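Local coordinates for pyridine synthase TbtD (Thermobispora bispora, PDB 5WA4), which probably catalyses the formal [4+2] aza-cycloaddition that builds the pyridine ring of the thiopeptide antibiotic thiomuracin, acting on a leader-peptide-bearing substrate, at residues Ile167-Val172 / Glu221-Arg226; Val186-Leu191 / Asp344-Val349; Arg247-Arg252 / Tyr322-Arg327. All blocks are in the same frame, centred on the assembly; numbering follows the deposited sequence.

Contact 1: residues Ile167-Val172 / Glu221-Arg226; sequences IAFDLV and EAFTER
At the site where the N-terminal leader peptide fragment is bound, helices 164-178 and 220-235 are joined by a two-pronged salt bridge between Asp170 and Arg226 and an aromatic pair of Phe169 with Phe223. The short helical segments cross at -41° with their axes 12.0 Å apart, a gap that backbones cannot close and that long or bulky side chains must span. Arginine suits this: with CG anti to the backbone N (chi1 -163°) and the chain extended as far as NE, Arg226 brings its guanidinium side-on to the acid. NE donates to Asp170 OD1 at 2.8 Å, and NH2 donates to Asp170 OD2 at 3.0 Å. Each oxygen uses its syn lone pair, and the carboxylate and guanidinium planes lie only 17° apart; OD2 sits in the guanidinium plane while OD1 is somewhat tilted from it. Two bonds to two atoms fix the rotation of both groups, and the arginine charge would be expected to favour an ionised Asp170 in its buried place. Next to this pair, the edge of Phe223 is turned toward the face of Phe169 in an offset edge-to-face pair, centroids 5.8 Å apart. Closest are Phe223 CD1 and Phe169 CE2, at 3.9 Å. Phe169, Phe223 and Arg226 also pack against apolar side chains of the peptide, consistent with a role in leader recognition. Around them, helix 332-352 meets both phenylalanines through Ala342 and Leu341, helix 244-265 reaches Asp170 through His245 and Val246, and helix 307-328 covers Ala168, Leu171 and Val172.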
ATOM      1  N   ILE E 167      16.678  36.706   9.387  1.00 44.70           N
ATOM      2  CA  ILE E 167      17.756  36.408   8.473  1.00 55.15           C
ATOM      3  C   ILE E 167      17.326  35.242   7.573  1.00 49.35           C
ATOM      4  O   ILE E 167      17.401  35.335   6.341  1.00 48.48           O
ATOM      5  CB  ILE E 167      19.047  36.075   9.215  1.00 57.78           C
ATOM      6  CG1 ILE E 167      19.517  37.318   9.993  1.00 50.44           C
ATOM      7  CG2 ILE E 167      20.099  35.563   8.224  1.00 41.02           C
ATOM      8  CD1 ILE E 167      20.775  37.115  10.862  1.00 52.33           C
ATOM      9  N   ALA E 168      16.828  34.176   8.192  1.00 46.74           N
ATOM     10  CA  ALA E 168      16.349  33.020   7.453  1.00 47.91           C
ATOM     11  C   ALA E 168      15.255  33.399   6.466  1.00 51.36           C
ATOM     12  O   ALA E 168      15.222  32.880   5.351  1.00 53.05           O
ATOM     13  CB  ALA E 168      15.856  31.966   8.377  1.00 43.66           C
ATOM     14  N   PHE E 169      14.367  34.307   6.844  1.00 49.18           N
ATOM     15  CA  PHE E 169      13.318  34.693   5.910  1.00 47.14           C
ATOM     16  C   PHE E 169      13.953  35.276   4.648  1.00 52.89           C
ATOM     17  O   PHE E 169      13.630  34.850   3.537  1.00 50.09           O
ATOM     18  CB  PHE E 169      12.354  35.690   6.547  1.00 50.82           C
ATOM     19  CG  PHE E 169      11.221  36.123   5.641  1.00 49.74           C
ATOM     20  CD1 PHE E 169      11.347  37.249   4.837  1.00 43.64           C
ATOM     21  CD2 PHE E 169      10.036  35.411   5.597  1.00 49.95           C
ATOM     22  CE1 PHE E 169      10.304  37.651   4.006  1.00 50.34           C
ATOM     23  CE2 PHE E 169       8.984  35.819   4.770  1.00 51.03           C
ATOM     24  CZ  PHE E 169       9.120  36.940   3.981  1.00 44.06           C
ATOM     25  N   ASP E 170      14.875  36.224   4.831  1.00 52.27           N
ATOM     26  CA  ASP E 170      15.546  36.880   3.710  1.00 51.75           C
ATOM     27  C   ASP E 170      16.255  35.848   2.799  1.00 53.43           C
ATOM     28  O   ASP E 170      15.984  35.793   1.596  1.00 47.27           O
ATOM     29  CB  ASP E 170      16.563  37.930   4.201  1.00 60.34           C
ATOM     30  CG  ASP E 170      15.919  39.136   4.922  1.00 57.91           C
ATOM     31  OD1 ASP E 170      14.722  39.421   4.726  1.00 54.58           O
ATOM     32  OD2 ASP E 170      16.647  39.829   5.675  1.00 61.30           O
ATOM     33  N   LEU E 171      17.137  35.025   3.373  1.00 51.48           N
ATOM     34  CA  LEU E 171      17.888  34.042   2.591  1.00 45.19           C
ATOM     35  C   LEU E 171      16.979  33.098   1.825  1.00 49.46           C
ATOM     36  O   LEU E 171      17.127  32.924   0.613  1.00 50.54           O
ATOM     37  CB  LEU E 171      18.822  33.234   3.487  1.00 41.39           C
ATOM     38  CG  LEU E 171      19.908  34.090   4.127  1.00 41.97           C
ATOM     39  CD1 LEU E 171      20.911  33.245   4.922  1.00 38.89           C
ATOM     40  CD2 LEU E 171      20.585  34.958   3.073  1.00 38.01           C
ATOM     41  N   VAL E 172      16.034  32.491   2.527  1.00 48.15           N
ATOM     42  CA  VAL E 172      15.105  31.554   1.898  1.00 49.13           C
ATOM     43  C   VAL E 172      14.359  32.191   0.722  1.00 44.76           C
ATOM     44  O   VAL E 172      14.310  31.629  -0.356  1.00 48.81           O
ATOM     45  CB  VAL E 172      14.106  31.001   2.947  1.00 44.87           C
ATOM     46  CG1 VAL E 172      12.754  30.714   2.345  1.00 41.87           C
ATOM     47  CG2 VAL E 172      14.684  29.776   3.619  1.00 39.28           C
ATOM     48  N   GLU E 221       1.020  43.292   6.273  1.00 76.93           N
ATOM     49  CA  GLU E 221       1.743  44.400   5.646  1.00 74.75           C
ATOM     50  C   GLU E 221       3.262  44.356   5.858  1.00 76.67           C
ATOM     51  O   GLU E 221       4.028  44.737   4.969  1.00 78.48           O
ATOM     52  CB  GLU E 221       1.209  45.740   6.144  1.00 84.90           C
ATOM     53  CG  GLU E 221       1.781  46.917   5.362  1.00 94.71           C
ATOM     54  CD  GLU E 221       1.320  48.257   5.882  1.00100.27           C
ATOM     55  OE1 GLU E 221       0.128  48.366   6.241  1.00103.56           O
ATOM     56  OE2 GLU E 221       2.145  49.197   5.923  1.00104.33           O
ATOM     57  N   ALA E 222       3.700  43.890   7.023  1.00 69.13           N
ATOM     58  CA  ALA E 222       5.131  43.800   7.303  1.00 70.98           C
ATOM     59  C   ALA E 222       5.818  42.705   6.467  1.00 77.35           C
ATOM     60  O   ALA E 222       6.939  42.906   5.977  1.00 73.87           O
ATOM     61  CB  ALA E 222       5.362  43.556   8.782  1.00 62.39           C
ATOM     62  N   PHE E 223       5.152  41.555   6.308  1.00 68.36           N
ATOM     63  CA  PHE E 223       5.728  40.435   5.565  1.00 67.78           C
ATOM     64  C   PHE E 223       5.764  40.693   4.067  1.00 67.95           C
ATOM     65  O   PHE E 223       6.779  40.451   3.426  1.00 68.81           O
ATOM     66  CB  PHE E 223       4.959  39.132   5.834  1.00 65.63           C
ATOM     67  CG  PHE E 223       5.369  38.442   7.098  1.00 65.99           C
ATOM     68  CD1 PHE E 223       6.500  37.656   7.132  1.00 63.13           C
ATOM     69  CD2 PHE E 223       4.631  38.589   8.253  1.00 61.13           C
ATOM     70  CE1 PHE E 223       6.890  37.030   8.294  1.00 65.04           C
ATOM     71  CE2 PHE E 223       5.015  37.963   9.405  1.00 68.70           C
ATOM     72  CZ  PHE E 223       6.152  37.185   9.431  1.00 65.82           C
ATOM     73  N   THR E 224       4.648  41.152   3.507  1.00 66.00           N
ATOM     74  CA  THR E 224       4.545  41.338   2.070  1.00 66.31           C
ATOM     75  C   THR E 224       5.539  42.362   1.574  1.00 74.43           C
ATOM     76  O   THR E 224       6.127  42.201   0.502  1.00 75.74           O
ATOM     77  CB  THR E 224       3.157  41.802   1.647  1.00 68.90           C
ATOM     78  OG1 THR E 224       2.750  42.891   2.487  1.00 76.04           O
ATOM     79  CG2 THR E 224       2.159  40.671   1.732  1.00 64.92           C
ATOM     80  N   GLU E 225       5.730  43.423   2.347  1.00 75.78           N
ATOM     81  CA  GLU E 225       6.578  44.500   1.862  1.00 81.06           C
ATOM     82  C   GLU E 225       8.069  44.232   2.127  1.00 77.40           C
ATOM     83  O   GLU E 225       8.932  44.803   1.441  1.00 86.14           O
ATOM     84  CB  GLU E 225       6.112  45.845   2.437  1.00 77.19           C
ATOM     85  CG  GLU E 225       4.904  46.392   1.653  1.00 83.01           C
ATOM     86  CD  GLU E 225       4.190  47.538   2.345  1.00 99.51           C
ATOM     87  OE1 GLU E 225       4.457  47.774   3.544  1.00102.39           O
ATOM     88  OE2 GLU E 225       3.350  48.200   1.694  1.00101.61           O
ATOM     89  N   ARG E 226       8.384  43.324   3.053  1.00 64.02           N
ATOM     90  CA  ARG E 226       9.762  42.843   3.130  1.00 60.50           C
ATOM     91  C   ARG E 226      10.075  41.818   2.013  1.00 63.68           C
ATOM     92  O   ARG E 226      11.206  41.736   1.537  1.00 55.92           O
ATOM     93  CB  ARG E 226      10.059  42.230   4.485  1.00 52.58           C
ATOM     94  CG  ARG E 226      11.533  42.112   4.703  1.00 53.34           C
ATOM     95  CD  ARG E 226      11.878  41.368   5.946  1.00 45.88           C
ATOM     96  NE  ARG E 226      13.327  41.349   6.117  1.00 58.31           N
ATOM     97  CZ  ARG E 226      14.032  42.363   6.612  1.00 55.83           C
ATOM     98  NH1 ARG E 226      13.410  43.476   6.960  1.00 61.19           N
ATOM     99  NH2 ARG E 226      15.352  42.268   6.760  1.00 48.09           N
TER

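Contact 2: residues Val186-Leu191 / Asp344-Val349; sequences VARTSL and DAAADV
The guanidinium of Arg188 is the flat group that reaches across, and it meets helix 332-352 obliquely, its NH1 lying 3.3 Å from Ala347 CA and close to that residue's methyl group as well. Nearer the backbone the aliphatic part of the same side chain packs on Ala346: Arg188 CB approaches Ala346 CB to 3.5 Å, and Arg188 CD lies 3.7 Å from the same methyl. With CG set between the backbone N and the carbonyl carbon (chi1 63°), the chain then runs extended along the alanine surface. Alanine fits here because its small side chain lets the helices come close, the CA atoms of Arg188 and Ala346 being 6.3 Å apart. Helix 184-201 is kinked in this region, and Ser190 OG bonds to Ala187 O at 2.9 Å, an acceptor that Ser190 N shares. The polar end of Arg188 is spoken for elsewhere: NE bonds to Pro185 O, and NH2 forms a salt bridge with Asp214 of the second subunit. Chemically, then, the contact is divided, the methylene groups making an apolar seam within the chain while the charge is carried through to the subunit interface.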
ATOM      1  N   VAL E 186       6.644  31.309  -9.343  1.00 56.66           N
ATOM      2  CA  VAL E 186       6.685  29.884  -9.595  1.00 49.45           C
ATOM      3  C   VAL E 186       7.252  29.136  -8.404  1.00 56.71           C
ATOM      4  O   VAL E 186       6.747  28.066  -8.034  1.00 60.79           O
ATOM      5  CB  VAL E 186       7.545  29.572 -10.850  1.00 58.62           C
ATOM      6  CG1 VAL E 186       8.095  28.161 -10.813  1.00 45.25           C
ATOM      7  CG2 VAL E 186       6.750  29.820 -12.122  1.00 52.26           C
ATOM      8  N   ALA E 187       8.298  29.703  -7.801  1.00 56.67           N
ATOM      9  CA  ALA E 187       9.093  28.983  -6.790  1.00 58.54           C
ATOM     10  C   ALA E 187       8.498  28.993  -5.390  1.00 57.23           C
ATOM     11  O   ALA E 187       8.913  28.202  -4.541  1.00 59.52           O
ATOM     12  CB  ALA E 187      10.506  29.542  -6.725  1.00 54.10           C
ATOM     13  N   ARG E 188       7.545  29.886  -5.137  1.00 59.71           N
ATOM     14  CA  ARG E 188       6.913  29.946  -3.824  1.00 55.56           C
ATOM     15  C   ARG E 188       6.328  28.591  -3.492  1.00 56.23           C
ATOM     16  O   ARG E 188       6.301  28.198  -2.333  1.00 59.66           O
ATOM     17  CB  ARG E 188       5.834  31.022  -3.774  1.00 55.05           C
ATOM     18  CG  ARG E 188       4.681  30.778  -4.720  1.00 55.42           C
ATOM     19  CD  ARG E 188       3.958  32.069  -5.023  1.00 53.46           C
ATOM     20  NE  ARG E 188       2.902  31.827  -5.988  1.00 50.68           N
ATOM     21  CZ  ARG E 188       1.639  31.580  -5.668  1.00 54.98           C
ATOM     22  NH1 ARG E 188       1.256  31.570  -4.400  1.00 61.12           N
ATOM     23  NH2 ARG E 188       0.753  31.358  -6.624  1.00 57.30           N
ATOM     24  N   THR E 189       5.895  27.871  -4.528  1.00 58.77           N
ATOM     25  CA  THR E 189       5.401  26.504  -4.397  1.00 52.50           C
ATOM     26  C   THR E 189       6.376  25.605  -3.647  1.00 51.30           C
ATOM     27  O   THR E 189       5.958  24.798  -2.820  1.00 57.55           O
ATOM     28  CB  THR E 189       5.102  25.911  -5.787  1.00 57.95           C
ATOM     29  OG1 THR E 189       4.098  26.718  -6.426  1.00 63.90           O
ATOM     30  CG2 THR E 189       4.634  24.465  -5.695  1.00 36.38           C
ATOM     31  N   SER E 190       7.673  25.751  -3.903  1.00 47.26           N
ATOM     32  CA  SER E 190       8.648  24.895  -3.228  1.00 52.41           C
ATOM     33  C   SER E 190       8.848  25.343  -1.786  1.00 57.79           C
ATOM     34  O   SER E 190       9.289  24.554  -0.934  1.00 52.33           O
ATOM     35  CB  SER E 190       9.982  24.883  -3.975  1.00 57.85           C
ATOM     36  OG  SER E 190      10.712  26.075  -3.737  1.00 59.14           O
ATOM     37  N   LEU E 191       8.522  26.611  -1.524  1.00 56.71           N
ATOM     38  CA  LEU E 191       8.500  27.143  -0.165  1.00 50.71           C
ATOM     39  C   LEU E 191       7.301  26.629   0.617  1.00 47.06           C
ATOM     40  O   LEU E 191       7.432  26.278   1.785  1.00 50.98           O
ATOM     41  CB  LEU E 191       8.495  28.659  -0.195  1.00 48.18           C
ATOM     42  CG  LEU E 191       9.848  29.242  -0.592  1.00 49.80           C
ATOM     43  CD1 LEU E 191       9.893  30.724  -0.296  1.00 45.02           C
ATOM     44  CD2 LEU E 191      10.984  28.525   0.116  1.00 43.40           C
ATOM     45  N   ASP E 344       3.016  32.343   2.281  1.00 54.51           N
ATOM     46  CA  ASP E 344       1.860  33.229   2.493  1.00 66.33           C
ATOM     47  C   ASP E 344       2.123  34.617   1.877  1.00 58.10           C
ATOM     48  O   ASP E 344       1.291  35.132   1.149  1.00 58.86           O
ATOM     49  CB  ASP E 344       1.514  33.376   3.998  1.00 58.14           C
ATOM     50  CG  ASP E 344       0.593  32.268   4.519  1.00 58.78           C
ATOM     51  OD1 ASP E 344      -0.024  31.542   3.705  1.00 63.67           O
ATOM     52  OD2 ASP E 344       0.477  32.130   5.759  1.00 61.63           O
ATOM     53  N   ALA E 345       3.279  35.203   2.179  1.00 52.20           N
ATOM     54  CA  ALA E 345       3.660  36.505   1.644  1.00 52.71           C
ATOM     55  C   ALA E 345       3.700  36.510   0.110  1.00 64.26           C
ATOM     56  O   ALA E 345       3.118  37.392  -0.531  1.00 62.56           O
ATOM     57  CB  ALA E 345       4.991  36.916   2.196  1.00 49.26           C
ATOM     58  N   ALA E 346       4.382  35.521  -0.474  1.00 61.62           N
ATOM     59  CA  ALA E 346       4.451  35.396  -1.926  1.00 55.77           C
ATOM     60  C   ALA E 346       3.069  35.289  -2.536  1.00 55.57           C
ATOM     61  O   ALA E 346       2.786  35.931  -3.527  1.00 64.50           O
ATOM     62  CB  ALA E 346       5.283  34.200  -2.318  1.00 59.82           C
ATOM     63  N   ALA E 347       2.205  34.484  -1.940  1.00 60.08           N
ATOM     64  CA  ALA E 347       0.870  34.281  -2.490  1.00 65.12           C
ATOM     65  C   ALA E 347       0.112  35.607  -2.563  1.00 70.62           C
ATOM     66  O   ALA E 347      -0.681  35.843  -3.491  1.00 68.98           O
ATOM     67  CB  ALA E 347       0.093  33.261  -1.653  1.00 62.35           C
ATOM     68  N   ASP E 348       0.369  36.482  -1.597  1.00 63.66           N
ATOM     69  CA  ASP E 348      -0.309  37.766  -1.594  1.00 68.68           C
ATOM     70  C   ASP E 348       0.228  38.646  -2.701  1.00 69.83           C
ATOM     71  O   ASP E 348      -0.521  39.069  -3.579  1.00 73.33           O
ATOM     72  CB  ASP E 348      -0.161  38.454  -0.243  1.00 68.11           C
ATOM     73  CG  ASP E 348      -1.386  38.269   0.625  1.00 76.40           C
ATOM     74  OD1 ASP E 348      -2.503  38.244   0.051  1.00 79.37           O
ATOM     75  OD2 ASP E 348      -1.230  38.116   1.863  1.00 70.56           O
ATOM     76  N   VAL E 349       1.537  38.882  -2.665  1.00 70.16           N
ATOM     77  CA  VAL E 349       2.189  39.823  -3.566  1.00 67.55           C
ATOM     78  C   VAL E 349       1.980  39.479  -5.021  1.00 68.47           C
ATOM     79  O   VAL E 349       1.694  40.362  -5.820  1.00 72.41           O
ATOM     80  CB  VAL E 349       3.694  39.902  -3.316  1.00 61.15           C
ATOM     81  CG1 VAL E 349       4.324  40.875  -4.300  1.00 47.57           C
ATOM     82  CG2 VAL E 349       3.969  40.308  -1.866  1.00 64.59           C
TER

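Contact 3: residues Arg247-Arg252 / Tyr322-Arg327; sequences REWVRR and YLHLTR
Trp249 NE1 is held by two hydroxyls, Thr175 OG1 of helix 164-178 and Thr321 OG1 of helix 307-328, two bonds that help hold the indole against His324. An indole nitrogen carries a single hydrogen, so the two bonds are probably the branches of one shared (bifurcated) bond, with Thr175 the stronger partner; in a buried place they satisfy the one polar atom of an otherwise apolar ring system and would limit its rotation. The far side of the indole, its six-membered ring, does the touching. It forms an offset stack with the imidazole, centroids 4.6 Å apart and planes inclined at 20°. Trp249 CH2 comes to 3.5 Å from His324 CD2, and Trp249 CZ3 lies over the same imidazole face, displaced toward the rim, 3.8 Å from His324 NE2. Trp249 CH2 also lies 3.6 Å from His324 CG, and the methylene His324 CB adds a contact at 3.8 Å to the same Trp249 CH2. Both residues hold CG anti to the backbone N (chi1 -176° in Trp249, -178° in His324), which sends the two side chains toward each other from opposite directions. They have to be large, because even the nearest pair of CA atoms, Trp249 and His324, is 10.7 Å apart. Thr147 and Val151 of helix 135-159 touch Trp249 and His324 respectively. Further along helix 307-328, Arg327 bonds to Tyr144 O and Thr148 OG1 and makes a cation-pi contact with Phe46, linking this helix to helix 135-159 and to strand 44-49. A parallel-displaced aromatic pair thus bridges helices 244-265 and 307-328 in the interior of the helical part of this lantibiotic-dehydratase C-terminal family fold.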
ATOM      1  N   ARG E 247      22.282  40.138  -1.317  1.00 60.94           N
ATOM      2  CA  ARG E 247      23.070  40.215  -2.530  1.00 60.87           C
ATOM      3  C   ARG E 247      24.264  39.292  -2.505  1.00 64.39           C
ATOM      4  O   ARG E 247      24.572  38.657  -3.520  1.00 57.89           O
ATOM      5  CB  ARG E 247      23.529  41.650  -2.811  1.00 64.64           C
ATOM      6  CG  ARG E 247      22.424  42.374  -3.441  1.00 71.42           C
ATOM      7  CD  ARG E 247      22.688  42.591  -4.923  1.00 86.64           C
ATOM      8  NE  ARG E 247      21.393  42.381  -5.567  1.00 94.41           N
ATOM      9  CZ  ARG E 247      21.180  42.249  -6.876  1.00 96.43           C
ATOM     10  NH1 ARG E 247      22.167  42.354  -7.745  1.00104.73           N
ATOM     11  NH2 ARG E 247      19.962  41.995  -7.324  1.00 91.79           N
ATOM     12  N   GLU E 248      24.932  39.164  -1.367  1.00 56.35           N
ATOM     13  CA  GLU E 248      26.072  38.283  -1.434  1.00 62.89           C
ATOM     14  C   GLU E 248      25.644  36.850  -1.354  1.00 58.96           C
ATOM     15  O   GLU E 248      26.329  35.984  -1.893  1.00 57.82           O
ATOM     16  CB  GLU E 248      27.119  38.564  -0.377  1.00 68.58           C
ATOM     17  CG  GLU E 248      28.114  39.501  -0.972  1.00 79.88           C
ATOM     18  CD  GLU E 248      29.533  38.954  -1.011  1.00 88.39           C
ATOM     19  OE1 GLU E 248      29.780  37.827  -0.511  1.00 87.09           O
ATOM     20  OE2 GLU E 248      30.378  39.635  -1.642  1.00 84.93           O
ATOM     21  N   TRP E 249      24.503  36.595  -0.727  1.00 56.90           N
ATOM     22  CA  TRP E 249      24.015  35.238  -0.666  1.00 52.43           C
ATOM     23  C   TRP E 249      23.798  34.752  -2.075  1.00 51.46           C
ATOM     24  O   TRP E 249      24.387  33.747  -2.462  1.00 47.38           O
ATOM     25  CB  TRP E 249      22.727  35.118   0.135  1.00 46.85           C
ATOM     26  CG  TRP E 249      22.286  33.679   0.264  1.00 49.56           C
ATOM     27  CD1 TRP E 249      21.145  33.107  -0.254  1.00 47.05           C
ATOM     28  CD2 TRP E 249      22.993  32.620   0.927  1.00 42.12           C
ATOM     29  NE1 TRP E 249      21.105  31.764   0.071  1.00 44.67           N
ATOM     30  CE2 TRP E 249      22.228  31.449   0.790  1.00 37.99           C
ATOM     31  CE3 TRP E 249      24.196  32.554   1.621  1.00 45.79           C
ATOM     32  CZ2 TRP E 249      22.627  30.243   1.321  1.00 44.91           C
ATOM     33  CZ3 TRP E 249      24.589  31.347   2.149  1.00 46.62           C
ATOM     34  CH2 TRP E 249      23.813  30.212   1.998  1.00 44.91           C
ATOM     35  N   VAL E 250      22.944  35.449  -2.819  1.00 46.46           N
ATOM     36  CA  VAL E 250      22.658  35.065  -4.194  1.00 48.99           C
ATOM     37  C   VAL E 250      23.943  34.886  -5.005  1.00 52.55           C
ATOM     38  O   VAL E 250      24.207  33.811  -5.551  1.00 56.51           O
ATOM     39  CB  VAL E 250      21.780  36.089  -4.898  1.00 49.41           C
ATOM     40  CG1 VAL E 250      21.726  35.768  -6.389  1.00 49.20           C
ATOM     41  CG2 VAL E 250      20.381  36.102  -4.291  1.00 40.38           C
ATOM     42  N   ARG E 251      24.769  35.924  -5.015  1.00 54.22           N
ATOM     43  CA  ARG E 251      25.981  35.970  -5.830  1.00 52.95           C
ATOM     44  C   ARG E 251      26.932  34.783  -5.610  1.00 52.65           C
ATOM     45  O   ARG E 251      27.710  34.418  -6.494  1.00 65.80           O
ATOM     46  CB  ARG E 251      26.714  37.284  -5.562  1.00 50.09           C
ATOM     47  CG  ARG E 251      27.917  37.482  -6.398  1.00 58.08           C
ATOM     48  CD  ARG E 251      28.786  38.563  -5.872  1.00 57.57           C
ATOM     49  NE  ARG E 251      27.969  39.619  -5.335  1.00 71.31           N
ATOM     50  CZ  ARG E 251      28.271  40.299  -4.236  1.00 75.85           C
ATOM     51  NH1 ARG E 251      29.429  40.096  -3.611  1.00 79.64           N
ATOM     52  NH2 ARG E 251      27.445  41.245  -3.818  1.00 70.76           N
ATOM     53  N   ARG E 252      26.824  34.170  -4.444  1.00 50.18           N
ATOM     54  CA  ARG E 252      27.712  33.119  -3.968  1.00 55.73           C
ATOM     55  C   ARG E 252      27.081  31.751  -4.223  1.00 61.86           C
ATOM     56  O   ARG E 252      27.738  30.709  -4.134  1.00 63.05           O
ATOM     57  CB  ARG E 252      27.973  33.320  -2.470  1.00 57.42           C
ATOM     58  CG  ARG E 252      28.919  32.355  -1.792  1.00 63.46           C
ATOM     59  CD  ARG E 252      29.546  33.052  -0.576  1.00 76.71           C
ATOM     60  NE  ARG E 252      30.880  33.604  -0.848  1.00 86.72           N
ATOM     61  CZ  ARG E 252      31.509  34.485  -0.070  1.00 84.56           C
ATOM     62  NH1 ARG E 252      30.915  34.942   1.029  1.00 84.77           N
ATOM     63  NH2 ARG E 252      32.725  34.919  -0.397  1.00 74.18           N
ATOM     64  N   TYR E 322      18.892  25.793   3.364  1.00 47.79           N
ATOM     65  CA  TYR E 322      18.349  25.228   4.589  1.00 43.26           C
ATOM     66  C   TYR E 322      19.500  24.723   5.442  1.00 41.37           C
ATOM     67  O   TYR E 322      19.488  24.919   6.641  1.00 48.53           O
ATOM     68  CB  TYR E 322      17.358  24.099   4.305  1.00 41.76           C
ATOM     69  CG  TYR E 322      16.104  24.513   3.554  1.00 44.71           C
ATOM     70  CD1 TYR E 322      15.657  25.835   3.562  1.00 40.94           C
ATOM     71  CD2 TYR E 322      15.363  23.575   2.841  1.00 42.70           C
ATOM     72  CE1 TYR E 322      14.510  26.205   2.874  1.00 40.87           C
ATOM     73  CE2 TYR E 322      14.216  23.923   2.164  1.00 37.50           C
ATOM     74  CZ  TYR E 322      13.787  25.238   2.173  1.00 48.83           C
ATOM     75  OH  TYR E 322      12.645  25.586   1.462  1.00 44.71           O
ATOM     76  N   LEU E 323      20.513  24.114   4.827  1.00 41.62           N
ATOM     77  CA  LEU E 323      21.624  23.542   5.586  1.00 43.50           C
ATOM     78  C   LEU E 323      22.474  24.639   6.261  1.00 50.75           C
ATOM     79  O   LEU E 323      23.078  24.412   7.332  1.00 48.04           O
ATOM     80  CB  LEU E 323      22.499  22.656   4.689  1.00 47.88           C
ATOM     81  CG  LEU E 323      22.097  21.218   4.308  1.00 46.70           C
ATOM     82  CD1 LEU E 323      23.118  20.649   3.367  1.00 44.65           C
ATOM     83  CD2 LEU E 323      22.002  20.302   5.515  1.00 41.70           C
ATOM     84  N   HIS E 324      22.494  25.821   5.639  1.00 44.49           N
ATOM     85  CA  HIS E 324      23.149  27.011   6.177  1.00 41.69           C
ATOM     86  C   HIS E 324      22.407  27.471   7.432  1.00 48.55           C
ATOM     87  O   HIS E 324      23.003  27.629   8.486  1.00 48.95           O
ATOM     88  CB  HIS E 324      23.158  28.113   5.118  1.00 39.76           C
ATOM     89  CG  HIS E 324      23.838  29.393   5.524  1.00 53.67           C
ATOM     90  ND1 HIS E 324      25.142  29.442   5.984  1.00 53.93           N
ATOM     91  CD2 HIS E 324      23.407  30.682   5.486  1.00 40.62           C
ATOM     92  CE1 HIS E 324      25.478  30.700   6.214  1.00 48.72           C
ATOM     93  NE2 HIS E 324      24.446  31.474   5.913  1.00 42.50           N
ATOM     94  N   LEU E 325      21.096  27.679   7.305  1.00 47.83           N
ATOM     95  CA  LEU E 325      20.263  28.126   8.412  1.00 43.34           C
ATOM     96  C   LEU E 325      20.418  27.190   9.626  1.00 47.10           C
ATOM     97  O   LEU E 325      20.502  27.662  10.751  1.00 49.01           O
ATOM     98  CB  LEU E 325      18.791  28.215   7.994  1.00 33.30           C
ATOM     99  CG  LEU E 325      18.498  29.025   6.735  1.00 38.54           C
ATOM    100  CD1 LEU E 325      17.028  28.998   6.356  1.00 40.95           C
ATOM    101  CD2 LEU E 325      18.997  30.452   6.845  1.00 44.70           C
ATOM    102  N   THR E 326      20.480  25.881   9.413  1.00 47.03           N
ATOM    103  CA  THR E 326      20.763  24.984  10.534  1.00 47.65           C
ATOM    104  C   THR E 326      22.144  25.313  11.130  1.00 50.31           C
ATOM    105  O   THR E 326      22.367  25.169  12.336  1.00 53.28           O
ATOM    106  CB  THR E 326      20.675  23.475  10.118  1.00 41.28           C
ATOM    107  OG1 THR E 326      19.308  23.052  10.151  1.00 42.00           O
ATOM    108  CG2 THR E 326      21.490  22.567  11.061  1.00 25.96           C
ATOM    109  N   ARG E 327      23.064  25.792  10.302  1.00 50.48           N
ATOM    110  CA  ARG E 327      24.398  26.130  10.801  1.00 52.42           C
ATOM    111  C   ARG E 327      24.348  27.446  11.600  1.00 56.35           C
ATOM    112  O   ARG E 327      25.215  27.711  12.436  1.00 55.53           O
ATOM    113  CB  ARG E 327      25.381  26.249   9.643  1.00 47.05           C
ATOM    114  CG  ARG E 327      26.812  25.982   9.985  1.00 46.40           C
ATOM    115  CD  ARG E 327      27.620  26.184   8.725  1.00 44.57           C
ATOM    116  NE  ARG E 327      29.055  26.187   8.957  1.00 47.85           N
ATOM    117  CZ  ARG E 327      29.920  26.780   8.141  1.00 52.92           C
ATOM    118  NH1 ARG E 327      29.474  27.417   7.063  1.00 52.26           N
ATOM    119  NH2 ARG E 327      31.222  26.748   8.403  1.00 51.86           N
TER

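In the fold
Helix 164-178 connects all three contacts. Leu171 of segment 167-172 packs into contact 3, with CD2 3.5 Å from Trp249 CG and CD1 3.6 Å from His324 CD2; its neighbour Val172 places CG1 3.6 Å from Leu191 CD2 in contact 2 and also reaches Tyr322. Contacts 1 and 2 lie closest, their centres about 12 Å apart, and Thr224 further joins them through Asp348 and Val349. Contacts 2 and 3 are about 19 Å apart at their centres, contact 3 nested within the loop that contact 2 closes. Contact 1 borders the bound peptide, contact 2 extends to the second subunit, and the centre of contact 3 lies nearest the centre of the chain, about 7 Å from it.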